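Long-range contacts in probable Rab-related GTPase (Acanthamoeba polyphaga mimivirus, PDB 5XC3), which binds guanine nucleotides as a viral member of the Rab family of small GTPases and may take part in protein transport: residues S19-Q24 against A149-S154; P36-A41 against D61-E66; V85-D90 against A118-I123. One frame throughout, in Å; residues are numbered along the deposited sequence.

Contact 1: residues S19-Q24 against A149-S154; sequences SSIVHQ and ASSFES. With MG (magnesium ion), chain C; GDP (guanosine-5'-diphosphate), chain B.
S151 sets its hydroxyl between the helix 18-27 and the guanine of GDP, and the direct contacts between residues 19-24 and 149-154 are all van der Waals. What is said of this hydroxyl holds for one of two modelled conformers. S151 OG lies 3.4 Å from I21 CG1, and S20 CB sits almost as near that same oxygen. S151 has the largest buried surface of the twelve residues. Farther along the helix, Q24 lays its CB and CG alongside the S151 carbonyl oxygen. With CG anti to the backbone N (chi1 173°) and a bend at chi2, its amide is carried on to S154, where Q24 NE2 comes within 3.3 Å of S154 CB.

Water links the polar parts at this end. One molecule accepts from Q24 NE2 and donates to S154 O; another donates to Q24 OE1 and, weakly, to S151 O. Q24 NE2 also bonds the side chain of N28, just past the helix end.

Both segments hold the nucleotide, as expected of the P-loop GTPase fold: the helix behind the P-loop takes the phosphates, and the loop after strand 145-148 takes the base. S20 grips the alpha-phosphate oxygen GDP O1A twice, through S20 OG at 2.7 Å and through its backbone N. On the base side, S151 N gives a bond of 2.9 Å to GDP O6, while S151 OG donates to GDP N7 at 2.8 Å, so one residue reads two neighbouring purine acceptors. S150 OG accepts from F152 N in an ST turn. F152 CE2 lies over the base, 3.2 Å from GDP C2, with the ring turned obliquely.

Metal binding belongs to S19. S19 OG coordinates magnesium at 2.1 Å, GDP O2B supplies a second ligand, and four waters complete six-fold coordination; S19 N also donates to O2B.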
loop_
_atom_site.group_PDB
_atom_site.type_symbol
_atom_site.label_atom_id
_atom_site.label_comp_id
_atom_site.label_asym_id
_atom_site.label_seq_id
_atom_site.Cartn_x
_atom_site.Cartn_y
_atom_site.Cartn_z
ATOM N N SER A 19 1.982 -1.063 -8.134
ATOM C CA SER A 19 2.867 -2.107 -8.638
ATOM C C SER A 19 4.328 -1.680 -8.579
ATOM O O SER A 19 5.208 -2.498 -8.298
ATOM C CB SER A 19 2.463 -2.482 -10.063
ATOM O OG SER A 19 1.120 -2.936 -10.075
ATOM N N SER A 20 4.603 -0.401 -8.841
ATOM C CA SER A 20 5.991 0.049 -8.845
ATOM C C SER A 20 6.591 0.012 -7.446
ATOM O O SER A 20 7.766 -0.337 -7.273
ATOM C CB SER A 20 6.073 1.450 -9.450
ATOM O OG SER A 20 5.598 1.444 -10.789
ATOM N N ILE A 21 5.798 0.349 -6.428
ATOM C CA ILE A 21 6.269 0.232 -5.053
ATOM C C ILE A 21 6.600 -1.218 -4.724
ATOM O O ILE A 21 7.639 -1.511 -4.121
ATOM C CB ILE A 21 5.215 0.819 -4.096
ATOM C CG1 ILE A 21 5.254 2.349 -4.125
ATOM C CG2 ILE A 21 5.438 0.324 -2.688
ATOM C CD1 ILE A 21 4.022 2.982 -3.493
ATOM N N VAL A 22 5.731 -2.147 -5.136
ATOM C CA VAL A 22 5.962 -3.567 -4.881
ATOM C C VAL A 22 7.241 -4.026 -5.560
ATOM O O VAL A 22 8.067 -4.705 -4.945
ATOM C CB VAL A 22 4.747 -4.408 -5.323
ATOM C CG1 VAL A 22 5.068 -5.901 -5.317
ATOM C CG2 VAL A 22 3.550 -4.121 -4.435
ATOM N N HIS A 23 7.422 -3.666 -6.839
ATOM C CA HIS A 23 8.610 -4.105 -7.568
ATOM C C HIS A 23 9.873 -3.541 -6.944
ATOM O O HIS A 23 10.900 -4.227 -6.886
ATOM C CB HIS A 23 8.538 -3.691 -9.040
ATOM C CG HIS A 23 7.650 -4.553 -9.879
ATOM N ND1 HIS A 23 8.007 -4.981 -11.139
ATOM C CD2 HIS A 23 6.408 -5.047 -9.651
ATOM C CE1 HIS A 23 7.030 -5.709 -11.648
ATOM N NE2 HIS A 23 6.047 -5.763 -10.767
ATOM N N GLN A 24 9.836 -2.287 -6.494
ATOM C CA GLN A 24 11.030 -1.727 -5.869
ATOM C C GLN A 24 11.388 -2.492 -4.603
ATOM O O GLN A 24 12.553 -2.866 -4.398
ATOM C CB GLN A 24 10.848 -0.231 -5.601
ATOM C CG GLN A 24 11.972 0.396 -4.791
ATOM C CD GLN A 24 13.340 0.169 -5.412
ATOM O OE1 GLN A 24 13.495 0.152 -6.635
ATOM N NE2 GLN A 24 14.336 -0.021 -4.562
ATOM N N ALA A 149 6.334 8.710 -0.089
ATOM C CA ALA A 149 7.243 7.799 -0.773
ATOM C C ALA A 149 7.382 8.159 -2.249
ATOM O O ALA A 149 6.602 8.932 -2.807
ATOM C CB ALA A 149 6.791 6.336 -0.632
ATOM N N SER A 150 8.402 7.574 -2.874
ATOM C CA SER A 150 8.512 7.507 -4.323
ATOM C C SER A 150 9.041 6.125 -4.665
ATOM O O SER A 150 9.997 5.653 -4.033
ATOM C CB SER A 150 9.485 8.564 -4.869
ATOM O OG SER A 150 9.820 8.276 -6.212
ATOM N N SER A 151 8.432 5.480 -5.661
ATOM C CA SER A 151 8.935 4.176 -6.079
ATOM C C SER A 151 10.365 4.260 -6.601
ATOM O O SER A 151 11.038 3.228 -6.703
ATOM C CB SER A 151 8.034 3.543 -7.143
ATOM O OG SER A 151 6.655 3.751 -6.894
ATOM N N PHE A 152 10.838 5.461 -6.940
ATOM C CA PHE A 152 12.194 5.663 -7.435
ATOM C C PHE A 152 13.191 5.967 -6.326
ATOM O O PHE A 152 14.393 6.081 -6.604
ATOM C CB PHE A 152 12.212 6.805 -8.459
ATOM C CG PHE A 152 11.265 6.607 -9.608
ATOM C CD1 PHE A 152 11.116 5.365 -10.204
ATOM C CD2 PHE A 152 10.507 7.667 -10.086
ATOM C CE1 PHE A 152 10.235 5.192 -11.264
ATOM C CE2 PHE A 152 9.626 7.502 -11.155
ATOM C CZ PHE A 152 9.486 6.263 -11.733
ATOM N N GLU A 153 12.735 6.108 -5.086
ATOM C CA GLU A 153 13.601 6.398 -3.945
ATOM C C GLU A 153 13.559 5.193 -3.007
ATOM O O GLU A 153 12.623 5.049 -2.210
ATOM C CB GLU A 153 13.174 7.684 -3.247
ATOM C CG GLU A 153 13.148 8.907 -4.161
ATOM C CD GLU A 153 12.817 10.190 -3.417
ATOM O OE1 GLU A 153 12.705 10.158 -2.170
ATOM O OE2 GLU A 153 12.650 11.236 -4.086
ATOM N N SER A 154 14.590 4.342 -3.090
ATOM C CA SER A 154 14.558 3.057 -2.400
ATOM C C SER A 154 14.418 3.226 -0.896
ATOM O O SER A 154 13.802 2.384 -0.228
ATOM C CB SER A 154 15.831 2.268 -2.710
ATOM O OG SER A 154 16.982 3.021 -2.372
HETATM MG MG MG C . -0.635 -2.061 -10.847
HETATM P PB GDP B . -0.593 1.166 -10.354
HETATM O O1B GDP B . -1.027 1.869 -9.115
HETATM O O2B GDP B . -0.096 -0.256 -10.163
HETATM O O3B GDP B . -1.651 1.274 -11.432
HETATM O O3A GDP B . 0.661 2.067 -10.858
HETATM P PA GDP B . 1.997 1.611 -11.610
HETATM O O1A GDP B . 2.975 1.023 -10.630
HETATM O O2A GDP B . 1.670 0.715 -12.769
HETATM O "O5'" GDP B . 2.589 3.023 -12.086
HETATM C "C5'" GDP B . 1.903 3.781 -13.088
HETATM C "C4'" GDP B . 2.954 4.681 -13.734
HETATM O "O4'" GDP B . 3.436 5.627 -12.767
HETATM C "C3'" GDP B . 4.167 3.906 -14.220
HETATM O "O3'" GDP B . 4.636 4.564 -15.407
HETATM C "C2'" GDP B . 5.176 4.089 -13.113
HETATM O "O2'" GDP B . 6.550 3.932 -13.505
HETATM C "C1'" GDP B . 4.841 5.500 -12.657
HETATM N N9 GDP B . 5.256 5.640 -11.253
HETATM C C8 GDP B . 5.135 4.723 -10.253
HETATM N N7 GDP B . 5.628 5.218 -9.096
HETATM C C5 GDP B . 6.106 6.462 -9.359
HETATM C C6 GDP B . 6.762 7.531 -8.579
HETATM O O6 GDP B . 7.028 7.400 -7.368
HETATM N N1 GDP B . 7.067 8.661 -9.240
HETATM C C2 GDP B . 6.781 8.843 -10.543
HETATM N N2 GDP B . 7.123 10.013 -11.138
HETATM N N3 GDP B . 6.185 7.916 -11.314
HETATM C C4 GDP B . 5.826 6.727 -10.765
HETATM O O HOH W 1 13.427 -0.390 -1.754
HETATM O O HOH W 2 12.219 0.880 -8.871
HETATM O O HOH W 3 -2.449 -1.267 -11.583
HETATM O O HOH W 4 -1.074 -3.874 -11.659
HETATM O O HOH W 5 0.314 -1.602 -12.624
HETATM O O HOH W 6 -1.544 -2.627 -9.112
#

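Contact 2: residues P36-A41 against D61-E66; sequences PTIGAA and DTAGQE
P36 lays its ring against the backbone at D61 and T62, and it has the most surface buried of any residue in this contact. P36 CG approaches T62 O to 3.2 Å, P36 CB stands 3.5 Å from D61 O, and CD also borders the T62 oxygen, so three ring carbons meet two successive carbonyls. P36 CG also touches the D61 carboxylate, 3.7 Å from D61 OD2. That carboxylate oxygen has its polar partner elsewhere, in the hydroxyl of S19.

I38 comes second. Its CG1 is anti to the carbonyl carbon (chi1 -81°), and a further turn at chi2 (-67°) brings I38 CD1 to the amide of Q65, 3.4 Å from Q65 NE2; the two side chains arrive from opposite directions. I38 CD1 also makes an apolar contact of 4.1 Å with A63 CB.

Residues 36-41 belong to the effector region, assigned by similarity and corresponding to the first switch of small GTPases, while 61-66 carry the DTAGQ sequence that opens the second. The contact therefore joins the two switches beside the GDP site, and parts of both are exposed.

A63 is third, with A63 CB facing P36 O at 3.6 Å. A63 N donates to Q65 OE1 at 2.6 Å, an N-H...O angle of 142°, which restrains the amide whose other end meets I38. T62 OG1 donates to E66 OE2 from above the carboxylate plane, and E66 OE1 forms a salt bridge with K18 of the P-loop. Between the switch backbones, a water accepts from D61 N at 2.9 Å and lies at donor distance from A40 O.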
loop_
_atom_site.group_PDB
_atom_site.type_symbol
_atom_site.label_atom_id
_atom_site.label_comp_id
_atom_site.label_asym_id
_atom_site.label_seq_id
_atom_site.Cartn_x
_atom_site.Cartn_y
_atom_site.Cartn_z
ATOM N N PRO A 36 0.438 -9.238 -11.823
ATOM C CA PRO A 36 -0.161 -10.225 -10.922
ATOM C C PRO A 36 -1.223 -11.062 -11.613
ATOM O O PRO A 36 -1.878 -10.624 -12.564
ATOM C CB PRO A 36 -0.796 -9.362 -9.822
ATOM C CG PRO A 36 -0.079 -8.060 -9.890
ATOM C CD PRO A 36 0.219 -7.862 -11.345
ATOM N N THR A 37 -1.381 -12.280 -11.111
ATOM C CA THR A 37 -2.468 -13.162 -11.497
ATOM C C THR A 37 -3.638 -12.922 -10.558
ATOM O O THR A 37 -3.467 -12.873 -9.337
ATOM C CB THR A 37 -2.035 -14.619 -11.388
ATOM O OG1 THR A 37 -0.951 -14.861 -12.292
ATOM C CG2 THR A 37 -3.184 -15.548 -11.737
ATOM N N ILE A 38 -4.827 -12.801 -11.141
ATOM C CA ILE A 38 -6.036 -12.609 -10.354
ATOM C C ILE A 38 -6.222 -13.765 -9.376
ATOM O O ILE A 38 -5.942 -14.930 -9.690
ATOM C CB ILE A 38 -7.207 -12.491 -11.339
ATOM C CG1 ILE A 38 -7.264 -11.074 -11.905
ATOM C CG2 ILE A 38 -8.488 -12.869 -10.672
ATOM C CD1 ILE A 38 -7.634 -10.029 -10.878
ATOM N N GLY A 39 -6.671 -13.441 -8.162
ATOM C CA GLY A 39 -7.028 -14.460 -7.198
ATOM C C GLY A 39 -5.880 -15.076 -6.438
ATOM O O GLY A 39 -6.107 -16.009 -5.656
ATOM N N ALA A 40 -4.655 -14.597 -6.635
ATOM C CA ALA A 40 -3.513 -15.125 -5.916
ATOM C C ALA A 40 -2.575 -13.986 -5.556
ATOM O O ALA A 40 -2.585 -12.913 -6.174
ATOM C CB ALA A 40 -2.759 -16.186 -6.732
ATOM N N ALA A 41 -1.784 -14.238 -4.527
ATOM C CA ALA A 41 -0.718 -13.328 -4.159
ATOM C C ALA A 41 0.269 -13.200 -5.307
ATOM O O ALA A 41 0.489 -14.134 -6.089
ATOM C CB ALA A 41 0.014 -13.846 -2.921
ATOM N N ASP A 61 -1.193 -7.643 -5.084
ATOM C CA ASP A 61 -1.269 -6.453 -5.918
ATOM C C ASP A 61 -2.373 -6.670 -6.944
ATOM O O ASP A 61 -2.701 -7.807 -7.297
ATOM C CB ASP A 61 0.088 -6.214 -6.603
ATOM C CG ASP A 61 0.139 -4.904 -7.394
ATOM O OD1 ASP A 61 -0.588 -3.943 -7.040
ATOM O OD2 ASP A 61 0.924 -4.850 -8.362
ATOM N N THR A 62 -2.991 -5.577 -7.378
ATOM C CA THR A 62 -4.062 -5.718 -8.352
ATOM C C THR A 62 -3.498 -5.994 -9.742
ATOM O O THR A 62 -2.312 -5.781 -10.028
ATOM C CB THR A 62 -4.924 -4.455 -8.425
ATOM O OG1 THR A 62 -4.214 -3.426 -9.135
ATOM C CG2 THR A 62 -5.308 -3.950 -7.035
ATOM N N ALA A 63 -4.387 -6.466 -10.617
ATOM C CA ALA A 63 -4.091 -6.659 -12.029
ATOM C C ALA A 63 -4.794 -5.613 -12.888
ATOM O O ALA A 63 -5.138 -5.875 -14.046
ATOM C CB ALA A 63 -4.465 -8.071 -12.476
ATOM N N GLY A 64 -5.030 -4.429 -12.327
ATOM C CA GLY A 64 -5.719 -3.361 -13.025
ATOM C C GLY A 64 -7.200 -3.247 -12.737
ATOM O O GLY A 64 -7.835 -2.300 -13.226
ATOM N N GLN A 65 -7.775 -4.163 -11.951
ATOM C CA GLN A 65 -9.221 -4.159 -11.736
ATOM C C GLN A 65 -9.712 -2.980 -10.900
ATOM O O GLN A 65 -10.925 -2.740 -10.853
ATOM C CB GLN A 65 -9.690 -5.492 -11.135
ATOM C CG GLN A 65 -9.177 -5.789 -9.735
ATOM C CD GLN A 65 -7.871 -6.569 -9.715
ATOM O OE1 GLN A 65 -7.023 -6.403 -10.587
ATOM N NE2 GLN A 65 -7.703 -7.429 -8.703
ATOM N N GLU A 66 -8.815 -2.232 -10.250
ATOM C CA GLU A 66 -9.220 -1.048 -9.503
ATOM C C GLU A 66 -9.756 0.063 -10.401
ATOM O O GLU A 66 -10.458 0.947 -9.903
ATOM C CB GLU A 66 -8.070 -0.526 -8.632
ATOM C CG GLU A 66 -6.936 0.140 -9.410
ATOM C CD GLU A 66 -5.882 -0.840 -9.901
ATOM O OE1 GLU A 66 -4.750 -0.392 -10.172
ATOM O OE2 GLU A 66 -6.174 -2.053 -10.035
HETATM O O HOH W 7 -1.658 -10.248 -6.324
#

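Contact 3: residues V85-D90 against A118-I123; sequences VFDVTD and ANKIDI. With GDP (guanosine-5'-diphosphate), chain B.
K120 crosses the D87 carboxylate obliquely on its way from the backbone to the sugar of GDP. K120 CB lies 3.7 Å from GDP N1 and close to D87 OD1. K120 CG, anti to the carbonyl carbon (chi1 -52°), lies over the face of the guanine, 3.5 Å from GDP C6. Beyond it the chain is extended: K120 CD comes 3.4 Å from D87 OD2, and CE runs past the same oxygen. K120 NZ then makes a long salt bridge to D87 OD2 at 3.3 Å, supplemented by a water that donates to OD2 and accepts from NZ. A weak bond runs from NZ to the ribose O4', and the carbonyl of G15 in the P-loop also receives a bond from NZ.

D87 is itself fixed by T89, two residues on: T89 N and T89 OG1 both donate to D87 OD1, from the same face of the carboxylate, the former in an Asx turn. T89 CG2 meanwhile packs on I123.

The strands that lead into these loops, 81-87 and 113-119, run parallel. N119 N donates to F86 O at 2.9 Å, and V88 N to N119 O at 3.0 Å with an angle of 175°. On the side of the sheet bearing F86, A118 CA rests over one face of the F86 ring, 4.0 Å from its centroid, a CH-pi contact.

D122 takes the Watson-Crick edge of the guanine, D122 OD1 accepting from GDP N1 at 2.6 Å and OD2 from N2. N119, whose ND2 bonds V16 O, completes the NKxD guanine-specificity motif, at the end of the second strand of the beta-alpha-beta unit 81-87, 91-107, 113-119.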
loop_
_atom_site.group_PDB
_atom_site.type_symbol
_atom_site.label_atom_id
_atom_site.label_comp_id
_atom_site.label_asym_id
_atom_site.label_seq_id
_atom_site.Cartn_x
_atom_site.Cartn_y
_atom_site.Cartn_z
ATOM N N VAL A 85 -2.529 3.460 -1.444
ATOM C CA VAL A 85 -1.598 4.334 -2.152
ATOM C C VAL A 85 -2.381 5.394 -2.907
ATOM O O VAL A 85 -3.425 5.104 -3.501
ATOM C CB VAL A 85 -0.735 3.507 -3.124
ATOM C CG1 VAL A 85 0.314 4.393 -3.823
ATOM C CG2 VAL A 85 -0.046 2.350 -2.393
ATOM N N PHE A 86 -1.869 6.622 -2.902
ATOM C CA PHE A 86 -2.356 7.650 -3.812
ATOM C C PHE A 86 -1.162 8.394 -4.396
ATOM O O PHE A 86 -0.014 8.161 -4.020
ATOM C CB PHE A 86 -3.409 8.583 -3.172
ATOM C CG PHE A 86 -2.836 9.581 -2.199
ATOM C CD1 PHE A 86 -2.594 9.232 -0.870
ATOM C CD2 PHE A 86 -2.532 10.876 -2.620
ATOM C CE1 PHE A 86 -2.051 10.145 0.025
ATOM C CE2 PHE A 86 -1.995 11.795 -1.732
ATOM C CZ PHE A 86 -1.756 11.437 -0.406
ATOM N N ASP A 87 -1.442 9.279 -5.345
ATOM C CA ASP A 87 -0.428 10.025 -6.086
ATOM C C ASP A 87 -0.582 11.486 -5.677
ATOM O O ASP A 87 -1.662 12.060 -5.852
ATOM C CB ASP A 87 -0.697 9.797 -7.579
ATOM C CG ASP A 87 0.099 10.702 -8.521
ATOM O OD1 ASP A 87 0.773 11.658 -8.087
ATOM O OD2 ASP A 87 0.003 10.438 -9.741
ATOM N N VAL A 88 0.485 12.071 -5.114
ATOM C CA VAL A 88 0.424 13.437 -4.586
ATOM C C VAL A 88 0.040 14.462 -5.645
ATOM O O VAL A 88 -0.488 15.529 -5.306
ATOM C CB VAL A 88 1.709 13.852 -3.829
ATOM C CG1 VAL A 88 1.934 12.959 -2.613
ATOM C CG2 VAL A 88 2.918 13.836 -4.759
ATOM N N THR A 89 0.280 14.169 -6.921
ATOM C CA THR A 89 -0.056 15.103 -7.993
ATOM C C THR A 89 -1.449 14.872 -8.573
ATOM O O THR A 89 -1.867 15.623 -9.460
ATOM C CB THR A 89 0.987 15.024 -9.112
ATOM O OG1 THR A 89 0.864 13.766 -9.790
ATOM C CG2 THR A 89 2.397 15.160 -8.545
ATOM N N ASP A 90 -2.175 13.864 -8.089
ATOM C CA ASP A 90 -3.452 13.421 -8.655
ATOM C C ASP A 90 -4.495 13.586 -7.554
ATOM O O ASP A 90 -4.643 12.717 -6.688
ATOM C CB ASP A 90 -3.314 11.969 -9.124
ATOM C CG ASP A 90 -4.598 11.378 -9.703
ATOM O OD1 ASP A 90 -5.707 11.888 -9.455
ATOM O OD2 ASP A 90 -4.485 10.355 -10.413
ATOM N N ALA A 118 1.545 8.317 0.416
ATOM C CA ALA A 118 1.497 9.471 -0.477
ATOM C C ALA A 118 2.677 9.339 -1.432
ATOM O O ALA A 118 3.815 9.668 -1.083
ATOM C CB ALA A 118 1.551 10.760 0.338
ATOM N N ASN A 119 2.411 8.845 -2.639
ATOM C CA ASN A 119 3.448 8.433 -3.574
ATOM C C ASN A 119 3.733 9.511 -4.621
ATOM O O ASN A 119 2.944 10.444 -4.831
ATOM C CB ASN A 119 3.054 7.123 -4.269
ATOM C CG ASN A 119 4.238 6.423 -4.915
ATOM O OD1 ASN A 119 5.359 6.486 -4.413
ATOM N ND2 ASN A 119 3.997 5.762 -6.039
ATOM N N LYS A 120 4.887 9.351 -5.279
ATOM C CA LYS A 120 5.393 10.184 -6.374
ATOM C C LYS A 120 5.992 11.500 -5.892
ATOM O O LYS A 120 5.955 12.502 -6.616
ATOM C CB LYS A 120 4.363 10.400 -7.498
ATOM C CG LYS A 120 3.736 9.113 -8.036
ATOM C CD LYS A 120 3.153 9.281 -9.429
ATOM C CE LYS A 120 2.366 8.029 -9.821
ATOM N NZ LYS A 120 1.830 8.133 -11.213
ATOM N N ILE A 121 6.601 11.498 -4.699
ATOM C CA ILE A 121 7.214 12.710 -4.163
ATOM C C ILE A 121 8.432 13.160 -4.954
ATOM O O ILE A 121 8.955 14.249 -4.690
ATOM C CB ILE A 121 7.534 12.588 -2.660
ATOM C CG1 ILE A 121 8.624 11.542 -2.430
ATOM C CG2 ILE A 121 6.264 12.243 -1.887
ATOM C CD1 ILE A 121 8.993 11.334 -0.965
ATOM N N ASP A 122 8.908 12.347 -5.903
ATOM C CA ASP A 122 9.979 12.783 -6.797
ATOM C C ASP A 122 9.543 13.911 -7.721
ATOM O O ASP A 122 10.402 14.614 -8.270
ATOM C CB ASP A 122 10.447 11.621 -7.668
ATOM C CG ASP A 122 9.314 10.989 -8.435
ATOM O OD1 ASP A 122 8.498 10.275 -7.809
ATOM O OD2 ASP A 122 9.218 11.206 -9.658
ATOM N N ILE A 123 8.247 14.081 -7.930
ATOM C CA ILE A 123 7.753 15.099 -8.847
ATOM C C ILE A 123 7.849 16.461 -8.180
ATOM O O ILE A 123 7.659 16.588 -6.966
ATOM C CB ILE A 123 6.310 14.775 -9.261
ATOM C CG1 ILE A 123 6.262 13.407 -9.938
ATOM C CG2 ILE A 123 5.730 15.877 -10.166
ATOM C CD1 ILE A 123 4.882 13.027 -10.447
HETATM P PB GDP B . -0.593 1.166 -10.354
HETATM O O1B GDP B . -1.027 1.869 -9.115
HETATM O O2B GDP B . -0.096 -0.256 -10.163
HETATM O O3B GDP B . -1.651 1.274 -11.432
HETATM O O3A GDP B . 0.661 2.067 -10.858
HETATM P PA GDP B . 1.997 1.611 -11.610
HETATM O O1A GDP B . 2.975 1.023 -10.630
HETATM O O2A GDP B . 1.670 0.715 -12.769
HETATM O "O5'" GDP B . 2.589 3.023 -12.086
HETATM C "C5'" GDP B . 1.903 3.781 -13.088
HETATM C "C4'" GDP B . 2.954 4.681 -13.734
HETATM O "O4'" GDP B . 3.436 5.627 -12.767
HETATM C "C3'" GDP B . 4.167 3.906 -14.220
HETATM O "O3'" GDP B . 4.636 4.564 -15.407
HETATM C "C2'" GDP B . 5.176 4.089 -13.113
HETATM O "O2'" GDP B . 6.550 3.932 -13.505
HETATM C "C1'" GDP B . 4.841 5.500 -12.657
HETATM N N9 GDP B . 5.256 5.640 -11.253
HETATM C C8 GDP B . 5.135 4.723 -10.253
HETATM N N7 GDP B . 5.628 5.218 -9.096
HETATM C C5 GDP B . 6.106 6.462 -9.359
HETATM C C6 GDP B . 6.762 7.531 -8.579
HETATM O O6 GDP B . 7.028 7.400 -7.368
HETATM N N1 GDP B . 7.067 8.661 -9.240
HETATM C C2 GDP B . 6.781 8.843 -10.543
HETATM N N2 GDP B . 7.123 10.013 -11.138
HETATM N N3 GDP B . 6.185 7.916 -11.314
HETATM C C4 GDP B . 5.826 6.727 -10.765
HETATM O O HOH W 8 1.152 11.025 -12.019
#

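Contacts 1 and 3 are buried and line the base; contact 2 is partly exposed, near the magnesium, and reaches GDP through E66. Contact 3 is the one built on strand pairing, with backbone bonds and a salt bridge; contact 1 relies on carbon and hydroxyl packing, water and the nucleotide; contact 2 on proline and isoleucine against backbone and amide. Contacts 1 and 3 meet directly: A149 N bonds A118 O, and S150 OG lies close to D122 OD1, a probable hydrogen bond. S19 OG and D61 OD2, 2.6 Å apart, tie contact 1 to contact 2. Contacts 2 and 3 do not touch, and both are nested in the chain loop closed by contact 1.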